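Local coordinates for protein broad specificity aminotransferase (Leishmania mexicana, PDB 4WB0) that probably transfers amino groups between a broad range of amino acids and 2-oxo acids, using pyridoxal 5'-phosphate as cofactor, at residues T158-D163 / G168-G173; Q191-P196 / G228-S233; A120-H125 / K285-S290. One frame throughout, in Å; residues are numbered along the deposited sequence.

How the contacts relate
Contacts 1 and 2 are neighbours in the fold, and contact 3 lies apart. The centres of contacts 1 and 2 are about 17 Å apart, but the two meet directly: Tyr161 CE2 of contact 1 lies 3.3 Å from His194 CG of contact 2, and the rings stack. Segment 191-196 also carries Asn195 and Pro196, the start of the Asn-Pro-Thr-Gly motif of class I aminotransferases, so this segment probably lies close to the cofactor site, with contact 1 beside it through that stack. Contact 3 sits at the subunit interface, with its centre about 31 Å from that of contact 1 and 28 Å from that of contact 2. Along the chain, it encloses both.

Contact 1: T158-D163 / G168-G173; sequences TYAYYD and GLDFEG
Asp163 and Gly168 form an antiparallel hydrogen-bonded pair in the beta hairpin of strands 156-163 and 168-169. Asp163 N gives Gly168 O a nearly straight bond of 2.8 Å. The return bond, Gly168 N to Asp163 O, is weak at 3.5 Å. Tyr162 and Leu169 make the next, non-hydrogen-bonded pair. Asp170 N donates to Tyr161 O at 2.6 Å, tilted 28° from the carbonyl plane.

Asp170 is the N-cap residue of helix 171-180: its OD1 accepts from Gly173 N at 3.1 Å, met from above the carboxylate plane. Its OD2 lies 2.9 Å from the oxygen of a water also near Tyr162 O.

In the apolar part, Leu169 CD1 lies over one face of the Tyr161 ring, offset toward the rim, in a CH-pi contact 3.7 Å from the centroid. Leu169 CB points away, but CG anti to the backbone N (chi1 -160°) brings CD1 back to the ring. Tyr161 OH bonds to Val199 O, which holds the far end of that ring. Ala160 CB packs on Gly173 C at 3.8 Å.

The Asp163-Gly168 bonds pair the strands; the Asp170 N bond fixes the residue capping the helix. The helix end probably steadies the negative charge of Asp170.

Contact 2: Q191-P196 / G228-S233; sequences QCAHNP and GYASGS
Ala230 places its methyl group against the backbone and side chains of Cys192 and Ala193. The contact is small and buried, with 128 Å² of surface covered in all. The two backbones come close: Ala193 CA and Ala230 CA are 5.2 Å apart.

The packing between the segments is apolar. Cys192 CB points toward Ala230, and Ala230 CB is 4.1 Å from it. The sulfur touches the same methyl, with Cys192 SG 4.1 Å from Ala230 CB. A chi1 of 73° places SG between the backbone N and the carbonyl carbon of Cys192, where it too borders the methyl. The Ala193 methyl faces it less closely, CB to CB at 4.4 Å. One small group thus meets two consecutive residues.

Polar bonds shape each loop from within or from nearby. In segment 228-233, Ser231 OG accepts from Ser233 N at 3.1 Å, which makes an ST turn. Gly232 N gives a weak bond to Gly228 O. In segment 191-196, Asp200 holds the bend with both carboxylate oxygens, accepting from Ala193 N and His194 N. Asn195 OD1 bonds to Arg386 NH1, consistent with an active-site position as in related aminotransferases.

Backbone shape matters too. Gly228 and Gly232 have positive phi angles, which help the chain to turn tightly, and the peptide bond before Pro196 is cis.

The two loops follow strands 186-190 and 219-224, which are parallel neighbours in the large mixed sheet. Helix 203-215 links these strands in a beta-alpha-beta crossover. The contact therefore joins the loops that leave the C-terminal ends of these two strands. Farther out, Tyr229 packs on helix 314-344.

Contact 3: A120-H125 / K285-S290; sequences AKLLTH and KSVMDS
Leu122 reaches from helix 111-123 to touch Val287 and Met288 of helix 281-293. The nearest CA atoms, of Leu122 and Met288, are 6.6 Å apart.

Leu122 CB points toward helix 281-293. CG stands anti to the backbone N (chi1 171°), which carries the branch point outward between the helices. From there the two methyls part. Leu122 CD1 goes to the valine and meets Val287 CG1 at 3.8 Å. It also lies 4.1 Å from Val287 CB. Leu122 CD2 goes to the methionine and meets the terminal methyl, Met288 CE, at 3.5 Å. Nearer the backbone, Met288 CG is 4.1 Å from the same Leu122 CD2. The methionine chain then runs extended to the methyl CE. The leucine fork is thus shared between two residues in sequence.

Val287 CG1 has a second neighbour. It sits over the centre of one face of the His125 ring, 4.0 Å from the centroid, in a CH-pi contact. The imidazole is held lightly by a weak bond from His125 ND1 to Lys121 O, 3.3 Å long. That carbonyl also takes bonds from Thr124 N and from Thr124 OG1, the latter at 2.6 Å and in the carbonyl plane. Two firm bonds and one weak bond from Thr124 and His125 thus converge on this carbonyl.

Both helices rest on the large mixed sheet. Met288 packs on Val105 and Val107 of strand 104-110, outermost in this chain's sheet, and Leu123 on Phe221 of strand 219-224. The neighbouring subunit of the homodimer lies against the contact: Leu122 packs on one of its aromatic side chains and Val287 on its backbone.

Contact 1: T158-D163 / G168-G173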
# COMPACT_ATOMS: atom_id res chain seq x y z
N THR A 158 -14.31 -22.62 8.89
CA THR A 158 -13.11 -23.01 9.67
C THR A 158 -12.79 -24.48 9.49
O THR A 158 -13.68 -25.29 9.32
CB THR A 158 -13.28 -22.72 11.16
OG1 THR A 158 -14.38 -23.46 11.67
CG2 THR A 158 -13.54 -21.22 11.38
N TYR A 159 -11.50 -24.82 9.47
CA TYR A 159 -11.06 -26.20 9.64
C TYR A 159 -10.52 -26.34 11.06
O TYR A 159 -9.79 -25.47 11.58
CB TYR A 159 -10.01 -26.62 8.58
CG TYR A 159 -8.77 -25.80 8.49
CD1 TYR A 159 -7.65 -26.10 9.25
CD2 TYR A 159 -8.70 -24.74 7.60
CE1 TYR A 159 -6.50 -25.33 9.16
CE2 TYR A 159 -7.55 -23.97 7.50
CZ TYR A 159 -6.46 -24.27 8.29
OH TYR A 159 -5.34 -23.51 8.16
N ALA A 160 -10.88 -27.45 11.69
CA ALA A 160 -10.33 -27.78 12.98
C ALA A 160 -8.80 -27.80 12.87
O ALA A 160 -8.24 -28.21 11.84
CB ALA A 160 -10.86 -29.09 13.45
N TYR A 161 -8.13 -27.33 13.91
CA TYR A 161 -6.69 -27.30 13.86
C TYR A 161 -6.15 -27.54 15.25
O TYR A 161 -5.40 -28.49 15.47
CB TYR A 161 -6.22 -25.98 13.30
CG TYR A 161 -4.73 -25.93 13.11
CD1 TYR A 161 -4.15 -26.53 12.03
CD2 TYR A 161 -3.93 -25.28 14.03
CE1 TYR A 161 -2.81 -26.50 11.84
CE2 TYR A 161 -2.56 -25.25 13.86
CZ TYR A 161 -2.01 -25.85 12.75
OH TYR A 161 -0.67 -25.87 12.55
N TYR A 162 -6.54 -26.69 16.19
CA TYR A 162 -6.08 -26.84 17.56
C TYR A 162 -7.10 -27.52 18.44
O TYR A 162 -8.31 -27.24 18.34
CB TYR A 162 -5.75 -25.48 18.14
CG TYR A 162 -4.96 -25.46 19.42
CD1 TYR A 162 -3.63 -25.85 19.44
CD2 TYR A 162 -5.53 -24.98 20.61
CE1 TYR A 162 -2.88 -25.80 20.61
CE2 TYR A 162 -4.78 -24.93 21.80
CZ TYR A 162 -3.45 -25.34 21.78
OH TYR A 162 -2.65 -25.32 22.91
N ASP A 163 -6.59 -28.41 19.27
CA ASP A 163 -7.37 -29.14 20.25
C ASP A 163 -7.20 -28.48 21.61
O ASP A 163 -6.19 -28.65 22.28
CB ASP A 163 -6.90 -30.60 20.30
CG ASP A 163 -7.67 -31.45 21.31
OD1 ASP A 163 -8.38 -30.91 22.18
OD2 ASP A 163 -7.56 -32.68 21.22
N GLY A 168 -2.80 -29.29 21.87
CA GLY A 168 -1.99 -29.74 20.77
C GLY A 168 -2.73 -29.68 19.44
O GLY A 168 -3.86 -29.21 19.34
N LEU A 169 -2.09 -30.20 18.41
CA LEU A 169 -2.70 -30.32 17.11
C LEU A 169 -3.86 -31.31 17.07
O LEU A 169 -3.76 -32.43 17.59
CB LEU A 169 -1.63 -30.76 16.12
CG LEU A 169 -1.90 -30.52 14.65
CD1 LEU A 169 -1.93 -29.00 14.40
CD2 LEU A 169 -0.79 -31.22 13.84
N ASP A 170 -4.97 -30.89 16.46
CA ASP A 170 -6.05 -31.81 16.18
C ASP A 170 -5.98 -32.23 14.70
O ASP A 170 -6.77 -31.79 13.88
CB ASP A 170 -7.44 -31.22 16.47
CG ASP A 170 -8.54 -32.22 16.19
OD1 ASP A 170 -8.22 -33.43 16.02
OD2 ASP A 170 -9.72 -31.82 16.12
N PHE A 171 -5.06 -33.12 14.38
CA PHE A 171 -4.81 -33.48 13.00
C PHE A 171 -5.94 -34.27 12.38
O PHE A 171 -6.29 -34.06 11.22
CB PHE A 171 -3.50 -34.26 12.90
CG PHE A 171 -3.06 -34.44 11.51
CD1 PHE A 171 -2.87 -33.35 10.68
CD2 PHE A 171 -2.92 -35.69 10.98
CE1 PHE A 171 -2.49 -33.54 9.34
CE2 PHE A 171 -2.54 -35.86 9.67
CZ PHE A 171 -2.35 -34.80 8.86
N GLU A 172 -6.52 -35.19 13.14
CA GLU A 172 -7.65 -35.95 12.65
C GLU A 172 -8.85 -35.07 12.30
O GLU A 172 -9.50 -35.25 11.26
CB GLU A 172 -8.05 -37.00 13.70
CG GLU A 172 -6.99 -38.07 13.87
CD GLU A 172 -6.78 -38.91 12.61
OE1 GLU A 172 -7.78 -39.20 11.91
OE2 GLU A 172 -5.62 -39.27 12.31
N GLY A 173 -9.12 -34.07 13.14
CA GLY A 173 -10.17 -33.11 12.84
C GLY A 173 -9.84 -32.30 11.59
O GLY A 173 -10.72 -32.08 10.76
O HOH W 1 -10.42 -29.33 17.39

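Contact 2: Q191-P196 / G228-S233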
# COMPACT_ATOMS: atom_id res chain seq x y z
N GLN A 191 2.20 -21.40 6.93
CA GLN A 191 3.34 -22.15 6.36
C GLN A 191 4.26 -22.71 7.43
O GLN A 191 4.80 -23.81 7.26
CB GLN A 191 4.14 -21.27 5.37
CG GLN A 191 4.95 -22.06 4.37
CD GLN A 191 6.29 -22.56 4.86
OE1 GLN A 191 6.77 -23.60 4.44
NE2 GLN A 191 6.92 -21.80 5.73
N CYS A 192 4.50 -21.94 8.48
CA CYS A 192 5.13 -22.44 9.73
C CYS A 192 4.78 -21.48 10.87
O CYS A 192 4.26 -20.38 10.59
CB CYS A 192 6.64 -22.54 9.61
SG CYS A 192 7.44 -20.91 9.64
N ALA A 193 5.00 -21.87 12.11
CA ALA A 193 4.68 -21.01 13.28
C ALA A 193 3.23 -20.54 13.21
O ALA A 193 2.93 -19.33 13.12
CB ALA A 193 5.63 -19.82 13.36
N HIS A 194 2.31 -21.50 13.24
CA HIS A 194 0.90 -21.17 13.28
C HIS A 194 0.59 -20.11 14.34
O HIS A 194 1.00 -20.19 15.50
CB HIS A 194 0.06 -22.42 13.53
CG HIS A 194 -1.40 -22.15 13.57
ND1 HIS A 194 -2.06 -21.86 14.74
CD2 HIS A 194 -2.32 -22.08 12.57
CE1 HIS A 194 -3.33 -21.62 14.47
NE2 HIS A 194 -3.51 -21.74 13.16
N ASN A 195 -0.10 -19.07 13.89
CA ASN A 195 -0.58 -17.98 14.74
C ASN A 195 -2.10 -18.14 15.00
O ASN A 195 -2.88 -18.00 14.04
CB ASN A 195 -0.24 -16.66 14.05
CG ASN A 195 -0.82 -15.42 14.78
OD1 ASN A 195 -1.27 -15.51 15.92
ND2 ASN A 195 -0.77 -14.27 14.11
N PRO A 196 -2.55 -18.30 16.27
CA PRO A 196 -1.86 -18.03 17.53
C PRO A 196 -1.30 -19.24 18.29
O PRO A 196 -0.67 -19.02 19.32
CB PRO A 196 -2.97 -17.36 18.34
CG PRO A 196 -4.18 -18.22 17.99
CD PRO A 196 -3.99 -18.59 16.55
N GLY A 228 11.65 -18.77 9.77
CA GLY A 228 12.83 -18.59 10.60
C GLY A 228 12.52 -18.74 12.09
O GLY A 228 13.43 -19.08 12.87
N TYR A 229 11.26 -18.55 12.51
CA TYR A 229 10.95 -18.45 13.93
C TYR A 229 10.51 -19.78 14.53
O TYR A 229 10.51 -19.94 15.75
CB TYR A 229 9.85 -17.42 14.17
CG TYR A 229 10.35 -16.00 14.35
CD1 TYR A 229 10.94 -15.59 15.53
CD2 TYR A 229 10.29 -15.10 13.33
CE1 TYR A 229 11.39 -14.32 15.68
CE2 TYR A 229 10.75 -13.81 13.49
CZ TYR A 229 11.28 -13.44 14.66
OH TYR A 229 11.71 -12.17 14.83
N ALA A 230 10.06 -20.68 13.68
CA ALA A 230 9.69 -22.01 14.14
C ALA A 230 10.91 -22.81 14.60
O ALA A 230 10.81 -23.50 15.61
CB ALA A 230 8.92 -22.76 13.04
N SER A 231 12.07 -22.70 13.92
CA SER A 231 13.25 -23.49 14.26
C SER A 231 14.53 -22.68 14.43
O SER A 231 15.54 -23.22 14.93
CB SER A 231 13.48 -24.55 13.18
OG SER A 231 13.87 -23.91 11.97
N GLY A 232 14.49 -21.42 14.04
CA GLY A 232 15.68 -20.58 13.96
C GLY A 232 16.41 -20.66 12.60
O GLY A 232 17.38 -19.92 12.35
N SER A 233 15.96 -21.58 11.77
CA SER A 233 16.52 -21.88 10.42
C SER A 233 15.54 -21.62 9.29
O SER A 233 14.47 -22.21 9.26
CB SER A 233 16.95 -23.34 10.37
OG SER A 233 17.15 -23.79 9.02

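Contact 3: A120-H125 / K285-S290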
# COMPACT_ATOMS: atom_id res chain seq x y z
N ALA A 120 -6.23 -12.74 -1.94
CA ALA A 120 -7.67 -13.03 -1.78
C ALA A 120 -8.49 -12.38 -2.91
O ALA A 120 -9.46 -12.98 -3.39
CB ALA A 120 -8.17 -12.57 -0.49
N LYS A 121 -8.12 -11.17 -3.35
CA LYS A 121 -8.84 -10.57 -4.46
C LYS A 121 -8.61 -11.33 -5.77
O LYS A 121 -9.55 -11.56 -6.54
CB LYS A 121 -8.44 -9.11 -4.65
CG LYS A 121 -8.89 -8.21 -3.49
CD LYS A 121 -8.43 -6.74 -3.71
CE LYS A 121 -8.73 -5.88 -2.53
NZ LYS A 121 -7.99 -4.59 -2.74
N LEU A 122 -7.34 -11.69 -6.00
CA LEU A 122 -6.95 -12.40 -7.21
C LEU A 122 -7.79 -13.66 -7.35
O LEU A 122 -8.31 -13.99 -8.42
CB LEU A 122 -5.45 -12.71 -7.15
CG LEU A 122 -4.98 -13.64 -8.28
CD1 LEU A 122 -5.06 -12.92 -9.63
CD2 LEU A 122 -3.55 -14.07 -7.92
N LEU A 123 -7.96 -14.34 -6.23
CA LEU A 123 -8.60 -15.65 -6.22
C LEU A 123 -10.07 -15.51 -6.62
O LEU A 123 -10.64 -16.43 -7.17
CB LEU A 123 -8.47 -16.30 -4.86
CG LEU A 123 -7.10 -17.00 -4.57
CD1 LEU A 123 -7.06 -17.35 -3.17
CD2 LEU A 123 -6.88 -18.28 -5.38
N THR A 124 -10.66 -14.34 -6.42
CA THR A 124 -12.04 -14.14 -6.83
C THR A 124 -12.16 -14.10 -8.34
O THR A 124 -13.26 -14.18 -8.87
CB THR A 124 -12.70 -12.84 -6.31
OG1 THR A 124 -12.07 -11.73 -6.97
CG2 THR A 124 -12.55 -12.69 -4.80
N HIS A 125 -11.05 -14.01 -9.06
CA HIS A 125 -11.11 -14.04 -10.53
C HIS A 125 -10.98 -15.45 -11.07
O HIS A 125 -11.07 -15.65 -12.27
CB HIS A 125 -9.99 -13.16 -11.13
CG HIS A 125 -10.23 -11.69 -10.97
ND1 HIS A 125 -9.90 -11.01 -9.82
CD2 HIS A 125 -10.80 -10.79 -11.80
CE1 HIS A 125 -10.24 -9.74 -9.96
NE2 HIS A 125 -10.79 -9.58 -11.15
N LYS A 285 -0.41 -12.29 -14.25
CA LYS A 285 0.32 -11.06 -13.94
C LYS A 285 -0.52 -9.82 -14.33
O LYS A 285 -0.51 -8.81 -13.63
CB LYS A 285 1.68 -11.06 -14.66
CG LYS A 285 2.49 -9.74 -14.51
CD LYS A 285 2.82 -9.41 -13.06
CE LYS A 285 4.02 -10.21 -12.55
NZ LYS A 285 5.31 -9.52 -12.84
N SER A 286 -1.23 -9.90 -15.44
CA SER A 286 -2.00 -8.75 -15.87
C SER A 286 -3.17 -8.46 -14.88
O SER A 286 -3.55 -7.29 -14.72
CB SER A 286 -2.52 -8.93 -17.30
OG SER A 286 -3.68 -9.75 -17.40
N VAL A 287 -3.71 -9.50 -14.22
CA VAL A 287 -4.77 -9.28 -13.25
C VAL A 287 -4.18 -8.67 -11.98
O VAL A 287 -4.69 -7.68 -11.43
CB VAL A 287 -5.52 -10.59 -12.94
CG1 VAL A 287 -6.56 -10.33 -11.90
CG2 VAL A 287 -6.23 -11.06 -14.20
N MET A 288 -3.12 -9.28 -11.48
CA MET A 288 -2.43 -8.74 -10.32
C MET A 288 -2.03 -7.29 -10.54
O MET A 288 -2.13 -6.48 -9.61
CB MET A 288 -1.16 -9.51 -10.02
CG MET A 288 -1.34 -10.90 -9.38
SD MET A 288 0.30 -11.65 -9.15
CE MET A 288 -0.14 -13.19 -8.36
N ASP A 289 -1.54 -6.95 -11.73
CA ASP A 289 -1.09 -5.60 -11.96
C ASP A 289 -2.31 -4.61 -11.99
O ASP A 289 -2.19 -3.45 -11.56
CB ASP A 289 -0.29 -5.49 -13.27
CG ASP A 289 1.19 -5.97 -13.14
OD1 ASP A 289 1.68 -6.30 -12.03
OD2 ASP A 289 1.88 -6.02 -14.17
N SER A 290 -3.48 -5.06 -12.47
CA SER A 290 -4.61 -4.14 -12.56
C SER A 290 -5.15 -3.90 -11.14
O SER A 290 -5.60 -2.80 -10.80
CB SER A 290 -5.72 -4.68 -13.49
OG SER A 290 -6.23 -5.89 -12.97